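Local coordinates for protein L-Ala-D/L-Glu Epimerase (Escherichia coli, PDB 1JPD) that belongs to the enolase superfamily, joining an N-terminal domain of antiparallel sheet and helices to a C-terminal domain of the TIM-barrel class, at residues 8-14 against 30-36; 61-65 against 89-94. All blocks are in the same frame, centred on the assembly; numbering follows the deposited sequence.

Both contacts belong to the N-terminal domain that members of the enolase superfamily carry beside their barrel, and they follow one another along the chain: contact 1 closes before contact 2 opens. Contact 1 pairs the first two strands of a three-stranded antiparallel sheet, 6-15 and 29-39; contact 2 packs helix 58-66 against the start of helix 89-104. Their centres are about 10 Å apart, and they meet directly. Val9 CG2 lies 3.7 Å from Ile65 CG2, and Val35 CG1 lies 3.7 Å from Leu94 CD2. Sheet and helix pair thus share one apolar layer, fed by valines from the strands and by longer aliphatic chains from the helices.

Contact 1 of 2, residues 8-14 against 30-36; sequences KVFEEAW and ARVVVVE
Lys8 to Trp14 pair with Ala30 to Glu36 as neighbouring antiparallel strands, the first two of the three-stranded sheet in the N-terminal domain of this enolase-superfamily protein. Eight backbone hydrogen bonds join them, two at each of the hydrogen-bonded pairs Lys8-Glu36, Phe10-Val34, Glu12-Val32 and Trp14-Ala30. A typical one runs from Val34 N to Phe10 O at 2.8 Å, nearly straight at 170°. Strand 29-39 is the central one, since Val33 and Val35 also bond through their backbones to Cys48 and Gly46 of strand 42-48.

Apolar packing differs between the two faces. On the face turned to helix 58-66, Val9 CG2 meets Val35 CG2 at 4.0 Å, the two side chains lying side by side. On the other face the Phe10 ring leans across the strand, its CG set between the backbone N and the carbonyl carbon (chi1 53°), and covers Val34: the CB of that valine makes a CH-pi contact 3.9 Å from the ring centroid. Farther along, Val32 CG2 approaches the edge of the Trp14 indole, 3.7 Å from NE1.

Charged groups line both faces. The Arg31 guanidinium lies flat over Ala13, whose CB is centred on its face, while its NH2 is paired with Glu29. Glu36 makes its salt bridge to Lys43; Lys8 NZ also comes near its OE1, beyond salt-bridge distance. Glu12 OE1 forms a salt bridge with Arg284 and also accepts a bent hydrogen bond from Trp14 NE1, 2.9 Å long, which arrives from above the carboxylate plane.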
ATOM      1  N   LYS A   8      19.425  15.488  -3.510  1.00 58.00           N
ATOM      2  CA  LYS A   8      18.797  16.414  -2.577  1.00 53.83           C
ATOM      3  C   LYS A   8      17.812  15.597  -1.756  1.00 52.84           C
ATOM      4  O   LYS A   8      16.964  14.886  -2.308  1.00 52.87           O
ATOM      5  CB  LYS A   8      18.055  17.529  -3.316  1.00 55.42           C
ATOM      6  CG  LYS A   8      18.949  18.560  -3.991  1.00 56.84           C
ATOM      7  CD  LYS A   8      18.120  19.515  -4.843  1.00 61.40           C
ATOM      8  CE  LYS A   8      18.993  20.435  -5.685  1.00 62.65           C
ATOM      9  NZ  LYS A   8      18.183  21.182  -6.694  1.00 70.80           N
ATOM     10  N   VAL A   9      17.943  15.683  -0.437  1.00 45.54           N
ATOM     11  CA  VAL A   9      17.073  14.954   0.462  1.00 43.42           C
ATOM     12  C   VAL A   9      16.391  15.937   1.384  1.00 42.81           C
ATOM     13  O   VAL A   9      17.049  16.747   2.032  1.00 45.74           O
ATOM     14  CB  VAL A   9      17.880  13.939   1.300  1.00 45.93           C
ATOM     15  CG1 VAL A   9      16.985  13.262   2.326  1.00 45.43           C
ATOM     16  CG2 VAL A   9      18.491  12.894   0.383  1.00 49.14           C
ATOM     17  N   PHE A  10      15.067  15.889   1.430  1.00 43.72           N
ATOM     18  CA  PHE A  10      14.340  16.787   2.314  1.00 48.29           C
ATOM     19  C   PHE A  10      13.073  16.158   2.878  1.00 48.00           C
ATOM     20  O   PHE A  10      12.423  15.321   2.249  1.00 51.30           O
ATOM     21  CB  PHE A  10      14.044  18.130   1.622  1.00 46.29           C
ATOM     22  CG  PHE A  10      13.369  18.005   0.288  1.00 47.73           C
ATOM     23  CD1 PHE A  10      11.994  18.168   0.172  1.00 47.88           C
ATOM     24  CD2 PHE A  10      14.110  17.757  -0.862  1.00 49.63           C
ATOM     25  CE1 PHE A  10      11.369  18.088  -1.067  1.00 45.06           C
ATOM     26  CE2 PHE A  10      13.490  17.673  -2.110  1.00 46.09           C
ATOM     27  CZ  PHE A  10      12.118  17.842  -2.209  1.00 44.76           C
ATOM     28  N   GLU A  11      12.746  16.582   4.088  1.00 44.21           N
ATOM     29  CA  GLU A  11      11.616  16.072   4.832  1.00 44.56           C
ATOM     30  C   GLU A  11      10.379  16.957   4.701  1.00 42.37           C
ATOM     31  O   GLU A  11      10.490  18.176   4.694  1.00 43.60           O
ATOM     32  CB  GLU A  11      12.079  15.933   6.286  1.00 48.61           C
ATOM     33  CG  GLU A  11      11.032  15.763   7.349  1.00 53.18           C
ATOM     34  CD  GLU A  11      11.668  15.633   8.718  1.00 56.75           C
ATOM     35  OE1 GLU A  11      12.680  16.322   8.963  1.00 53.56           O
ATOM     36  OE2 GLU A  11      11.161  14.853   9.552  1.00 59.74           O
ATOM     37  N   GLU A  12       9.205  16.333   4.590  1.00 37.55           N
ATOM     38  CA  GLU A  12       7.944  17.063   4.465  1.00 33.64           C
ATOM     39  C   GLU A  12       6.807  16.502   5.325  1.00 33.67           C
ATOM     40  O   GLU A  12       6.447  15.333   5.209  1.00 37.61           O
ATOM     41  CB  GLU A  12       7.471  17.069   3.008  1.00 32.86           C
ATOM     42  CG  GLU A  12       8.373  17.796   2.042  1.00 35.72           C
ATOM     43  CD  GLU A  12       7.793  17.861   0.638  1.00 42.69           C
ATOM     44  OE1 GLU A  12       6.932  17.007   0.297  1.00 37.31           O
ATOM     45  OE2 GLU A  12       8.210  18.761  -0.130  1.00 40.44           O
ATOM     46  N   ALA A  13       6.222  17.344   6.170  1.00 30.33           N
ATOM     47  CA  ALA A  13       5.105  16.914   7.003  1.00 31.19           C
ATOM     48  C   ALA A  13       3.810  17.532   6.478  1.00 34.55           C
ATOM     49  O   ALA A  13       3.512  18.694   6.759  1.00 37.64           O
ATOM     50  CB  ALA A  13       5.334  17.329   8.456  1.00 23.15           C
ATOM     51  N   TRP A  14       3.037  16.755   5.721  1.00 38.22           N
ATOM     52  CA  TRP A  14       1.779  17.249   5.152  1.00 41.00           C
ATOM     53  C   TRP A  14       0.581  17.124   6.092  1.00 43.04           C
ATOM     54  O   TRP A  14       0.303  16.053   6.623  1.00 46.98           O
ATOM     55  CB  TRP A  14       1.465  16.517   3.843  1.00 38.37           C
ATOM     56  CG  TRP A  14       2.515  16.673   2.777  1.00 40.51           C
ATOM     57  CD1 TRP A  14       3.752  16.083   2.741  1.00 38.52           C
ATOM     58  CD2 TRP A  14       2.405  17.443   1.575  1.00 37.89           C
ATOM     59  NE1 TRP A  14       4.409  16.432   1.586  1.00 36.58           N
ATOM     60  CE2 TRP A  14       3.606  17.263   0.852  1.00 35.65           C
ATOM     61  CE3 TRP A  14       1.404  18.265   1.036  1.00 40.35           C
ATOM     62  CZ2 TRP A  14       3.835  17.878  -0.383  1.00 37.05           C
ATOM     63  CZ3 TRP A  14       1.631  18.878  -0.195  1.00 34.80           C
ATOM     64  CH2 TRP A  14       2.838  18.678  -0.890  1.00 35.50           C
ATOM     65  N   ALA A  30       1.022  13.600   7.757  1.00 47.98           N
ATOM     66  CA  ALA A  30       1.678  12.489   7.076  1.00 43.36           C
ATOM     67  C   ALA A  30       3.115  12.892   6.814  1.00 40.09           C
ATOM     68  O   ALA A  30       3.379  13.759   5.995  1.00 39.52           O
ATOM     69  CB  ALA A  30       0.971  12.180   5.753  1.00 41.23           C
ATOM     70  N   ARG A  31       4.052  12.265   7.506  1.00 41.81           N
ATOM     71  CA  ARG A  31       5.448  12.612   7.329  1.00 40.26           C
ATOM     72  C   ARG A  31       6.134  11.820   6.234  1.00 38.99           C
ATOM     73  O   ARG A  31       6.218  10.600   6.307  1.00 43.40           O
ATOM     74  CB  ARG A  31       6.179  12.442   8.654  1.00 42.87           C
ATOM     75  CG  ARG A  31       5.705  13.446   9.687  1.00 47.19           C
ATOM     76  CD  ARG A  31       6.549  13.453  10.943  1.00 51.18           C
ATOM     77  NE  ARG A  31       6.390  14.734  11.622  1.00 62.31           N
ATOM     78  CZ  ARG A  31       7.165  15.796  11.410  1.00 64.44           C
ATOM     79  NH1 ARG A  31       8.168  15.728  10.543  1.00 59.42           N
ATOM     80  NH2 ARG A  31       6.924  16.935  12.050  1.00 65.44           N
ATOM     81  N   VAL A  32       6.631  12.525   5.221  1.00 33.40           N
ATOM     82  CA  VAL A  32       7.307  11.876   4.105  1.00 32.38           C
ATOM     83  C   VAL A  32       8.705  12.426   3.861  1.00 34.32           C
ATOM     84  O   VAL A  32       9.007  13.567   4.193  1.00 36.19           O
ATOM     85  CB  VAL A  32       6.506  12.030   2.790  1.00 32.58           C
ATOM     86  CG1 VAL A  32       5.077  11.553   2.991  1.00 28.48           C
ATOM     87  CG2 VAL A  32       6.535  13.476   2.324  1.00 29.28           C
ATOM     88  N   VAL A  33       9.556  11.599   3.274  1.00 31.50           N
ATOM     89  CA  VAL A  33      10.907  12.011   2.952  1.00 34.33           C
ATOM     90  C   VAL A  33      11.040  11.983   1.432  1.00 36.79           C
ATOM     91  O   VAL A  33      10.720  10.980   0.783  1.00 40.60           O
ATOM     92  CB  VAL A  33      11.951  11.067   3.578  1.00 31.74           C
ATOM     93  CG1 VAL A  33      13.325  11.411   3.049  1.00 30.89           C
ATOM     94  CG2 VAL A  33      11.927  11.194   5.094  1.00 31.20           C
ATOM     95  N   VAL A  34      11.508  13.088   0.864  1.00 36.37           N
ATOM     96  CA  VAL A  34      11.662  13.175  -0.579  1.00 37.80           C
ATOM     97  C   VAL A  34      13.122  13.146  -1.006  1.00 37.82           C
ATOM     98  O   VAL A  34      13.991  13.702  -0.330  1.00 39.79           O
ATOM     99  CB  VAL A  34      11.036  14.474  -1.135  1.00 37.47           C
ATOM    100  CG1 VAL A  34      11.078  14.450  -2.653  1.00 38.85           C
ATOM    101  CG2 VAL A  34       9.616  14.637  -0.637  1.00 34.35           C
ATOM    102  N   VAL A  35      13.379  12.493  -2.133  1.00 35.28           N
ATOM    103  CA  VAL A  35      14.721  12.421  -2.685  1.00 41.96           C
ATOM    104  C   VAL A  35      14.689  12.825  -4.147  1.00 45.16           C
ATOM    105  O   VAL A  35      14.020  12.195  -4.970  1.00 45.55           O
ATOM    106  CB  VAL A  35      15.315  11.012  -2.592  1.00 43.07           C
ATOM    107  CG1 VAL A  35      16.603  10.941  -3.423  1.00 40.78           C
ATOM    108  CG2 VAL A  35      15.599  10.671  -1.135  1.00 43.39           C
ATOM    109  N   GLU A  36      15.422  13.881  -4.467  1.00 49.37           N
ATOM    110  CA  GLU A  36      15.488  14.374  -5.831  1.00 51.24           C
ATOM    111  C   GLU A  36      16.866  14.083  -6.419  1.00 49.57           C
ATOM    112  O   GLU A  36      17.884  14.488  -5.860  1.00 47.78           O
ATOM    113  CB  GLU A  36      15.200  15.873  -5.836  1.00 54.17           C
ATOM    114  CG  GLU A  36      15.305  16.537  -7.189  1.00 64.54           C
ATOM    115  CD  GLU A  36      14.672  17.917  -7.203  1.00 69.45           C
ATOM    116  OE1 GLU A  36      15.145  18.773  -7.980  1.00 74.71           O
ATOM    117  OE2 GLU A  36      13.695  18.143  -6.449  1.00 70.64           O
TER

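Contact 2 of 2, residues 61-65 against 89-94; sequences VMAQI and AARNAL
One water joins Gln64 to Ala90 where two helices of the N-terminal alpha+beta domain of the enolase superfamily pack together: it accepts a hydrogen bond from Ala90 N at 3.0 Å and a weak one from Gln64 NE2 at 2.8 Å. Ala90 N belongs to the first turn of helix 89-104, where backbone N-H groups have no preceding carbonyl of the helix to bond, so the water serves it. Its neighbour Ala89 N is hydrogen-bonded to Glu56 OE2.

The helix segments approach to 8.7 Å between their axes, at an angle of 54°; no direct hydrogen bond joins them, and most of the contact is apolar. The closeness is consistent with the small side chain of Ala90, which points toward the other helix. Its CB is met by Val61 CG1 at 3.5 Å, by Gln64 CB at 3.5 Å and, slightly farther off, by Ile65 CG1. The amide end of Gln64 also passes close to this methyl on its way to the water. Val61 reaches Ala90 with the branch that stands opposite its own backbone N (chi1 -180°), leaving CG2 to rest on Ala89 CB.

The sheet also borders the contact: Cys48 of strand 42-48 touches Val61, Ala89 and Ala93. Ile65 spans the next turn of helix 89-104 with two branches. Its CD1 extends to Ala93 CB at 4.1 Å, while the Ile65 and Leu94 side chains run past each other in opposite directions, CG2 of Ile65 touching CD2 of Leu94 at 3.6 Å.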
ATOM      1  N   VAL A  61      15.355   7.277   8.447  1.00 53.50           N
ATOM      2  CA  VAL A  61      15.370   7.044   7.013  1.00 49.50           C
ATOM      3  C   VAL A  61      16.288   8.016   6.276  1.00 48.45           C
ATOM      4  O   VAL A  61      16.939   7.641   5.299  1.00 48.23           O
ATOM      5  CB  VAL A  61      13.949   7.144   6.434  1.00 52.09           C
ATOM      6  CG1 VAL A  61      13.980   6.888   4.939  1.00 51.24           C
ATOM      7  CG2 VAL A  61      13.039   6.143   7.132  1.00 48.85           C
ATOM      8  N   MET A  62      16.344   9.265   6.730  1.00 48.06           N
ATOM      9  CA  MET A  62      17.213  10.239   6.078  1.00 49.66           C
ATOM     10  C   MET A  62      18.659   9.807   6.264  1.00 47.46           C
ATOM     11  O   MET A  62      19.473   9.914   5.345  1.00 49.63           O
ATOM     12  CB  MET A  62      16.986  11.641   6.646  1.00 53.02           C
ATOM     13  CG  MET A  62      15.653  12.228   6.238  1.00 55.25           C
ATOM     14  SD  MET A  62      15.433  13.906   6.810  1.00 67.20           S
ATOM     15  CE  MET A  62      16.432  14.779   5.599  1.00 64.31           C
ATOM     16  N   ALA A  63      18.974   9.297   7.449  1.00 45.14           N
ATOM     17  CA  ALA A  63      20.322   8.826   7.720  1.00 44.42           C
ATOM     18  C   ALA A  63      20.702   7.705   6.749  1.00 45.74           C
ATOM     19  O   ALA A  63      21.811   7.698   6.206  1.00 51.21           O
ATOM     20  CB  ALA A  63      20.425   8.338   9.159  1.00 39.23           C
ATOM     21  N   GLN A  64      19.788   6.762   6.520  1.00 45.24           N
ATOM     22  CA  GLN A  64      20.072   5.653   5.607  1.00 46.08           C
ATOM     23  C   GLN A  64      20.324   6.149   4.195  1.00 48.87           C
ATOM     24  O   GLN A  64      21.196   5.630   3.498  1.00 52.01           O
ATOM     25  CB  GLN A  64      18.915   4.651   5.568  1.00 47.74           C
ATOM     26  CG  GLN A  64      18.591   3.975   6.883  1.00 46.97           C
ATOM     27  CD  GLN A  64      17.504   2.928   6.723  1.00 49.02           C
ATOM     28  OE1 GLN A  64      17.699   1.907   6.059  1.00 49.66           O
ATOM     29  NE2 GLN A  64      16.351   3.179   7.322  1.00 45.70           N
ATOM     30  N   ILE A  65      19.560   7.152   3.766  1.00 50.97           N
ATOM     31  CA  ILE A  65      19.726   7.681   2.415  1.00 52.54           C
ATOM     32  C   ILE A  65      21.079   8.377   2.268  1.00 52.25           C
ATOM     33  O   ILE A  65      21.820   8.106   1.310  1.00 47.56           O
ATOM     34  CB  ILE A  65      18.562   8.658   2.031  1.00 50.16           C
ATOM     35  CG1 ILE A  65      17.221   7.921   2.118  1.00 45.96           C
ATOM     36  CG2 ILE A  65      18.756   9.182   0.602  1.00 45.51           C
ATOM     37  CD1 ILE A  65      16.022   8.728   1.676  1.00 41.79           C
ATOM     38  N   ALA A  89      11.551   2.197   3.976  1.00 34.61           N
ATOM     39  CA  ALA A  89      11.252   3.505   3.387  1.00 37.31           C
ATOM     40  C   ALA A  89      12.426   4.164   2.665  1.00 40.23           C
ATOM     41  O   ALA A  89      12.246   4.768   1.607  1.00 38.94           O
ATOM     42  CB  ALA A  89      10.714   4.451   4.454  1.00 36.48           C
ATOM     43  N   ALA A  90      13.621   4.065   3.243  1.00 41.63           N
ATOM     44  CA  ALA A  90      14.799   4.673   2.635  1.00 40.29           C
ATOM     45  C   ALA A  90      15.022   4.126   1.235  1.00 40.87           C
ATOM     46  O   ALA A  90      15.068   4.885   0.262  1.00 42.42           O
ATOM     47  CB  ALA A  90      16.043   4.432   3.503  1.00 41.53           C
ATOM     48  N   ARG A  91      15.151   2.812   1.116  1.00 37.37           N
ATOM     49  CA  ARG A  91      15.376   2.248  -0.203  1.00 40.72           C
ATOM     50  C   ARG A  91      14.230   2.583  -1.150  1.00 43.21           C
ATOM     51  O   ARG A  91      14.445   2.749  -2.350  1.00 51.78           O
ATOM     52  CB  ARG A  91      15.569   0.732  -0.140  1.00 40.46           C
ATOM     53  CG  ARG A  91      16.116   0.160  -1.444  1.00 41.67           C
ATOM     54  CD  ARG A  91      16.470  -1.311  -1.333  1.00 46.50           C
ATOM     55  NE  ARG A  91      15.298  -2.183  -1.381  1.00 48.59           N
ATOM     56  CZ  ARG A  91      15.350  -3.506  -1.255  1.00 46.65           C
ATOM     57  NH1 ARG A  91      16.519  -4.108  -1.070  1.00 45.58           N
ATOM     58  NH2 ARG A  91      14.235  -4.224  -1.321  1.00 42.60           N
ATOM     59  N   ASN A  92      13.017   2.697  -0.616  1.00 43.00           N
ATOM     60  CA  ASN A  92      11.861   3.010  -1.446  1.00 38.70           C
ATOM     61  C   ASN A  92      12.011   4.365  -2.132  1.00 41.67           C
ATOM     62  O   ASN A  92      11.769   4.485  -3.339  1.00 41.53           O
ATOM     63  CB  ASN A  92      10.577   2.980  -0.617  1.00 34.31           C
ATOM     64  CG  ASN A  92       9.332   3.160  -1.468  1.00 36.28           C
ATOM     65  OD1 ASN A  92       9.266   2.675  -2.606  1.00 32.24           O
ATOM     66  ND2 ASN A  92       8.330   3.845  -0.919  1.00 31.26           N
ATOM     67  N   ALA A  93      12.411   5.384  -1.374  1.00 38.61           N
ATOM     68  CA  ALA A  93      12.593   6.710  -1.956  1.00 38.71           C
ATOM     69  C   ALA A  93      13.664   6.678  -3.053  1.00 42.68           C
ATOM     70  O   ALA A  93      13.464   7.223  -4.142  1.00 43.20           O
ATOM     71  CB  ALA A  93      12.976   7.706  -0.888  1.00 31.95           C
ATOM     72  N   LEU A  94      14.792   6.029  -2.779  1.00 42.99           N
ATOM     73  CA  LEU A  94      15.863   5.962  -3.768  1.00 44.31           C
ATOM     74  C   LEU A  94      15.492   5.153  -5.003  1.00 46.72           C
ATOM     75  O   LEU A  94      15.710   5.592  -6.138  1.00 47.75           O
ATOM     76  CB  LEU A  94      17.131   5.390  -3.137  1.00 39.08           C
ATOM     77  CG  LEU A  94      17.694   6.287  -2.040  1.00 43.89           C
ATOM     78  CD1 LEU A  94      18.911   5.637  -1.414  1.00 41.16           C
ATOM     79  CD2 LEU A  94      18.031   7.648  -2.621  1.00 40.90           C
TER
HETATM   80  O   HOH W   1      14.401   2.275   5.571  1.00 38.83           O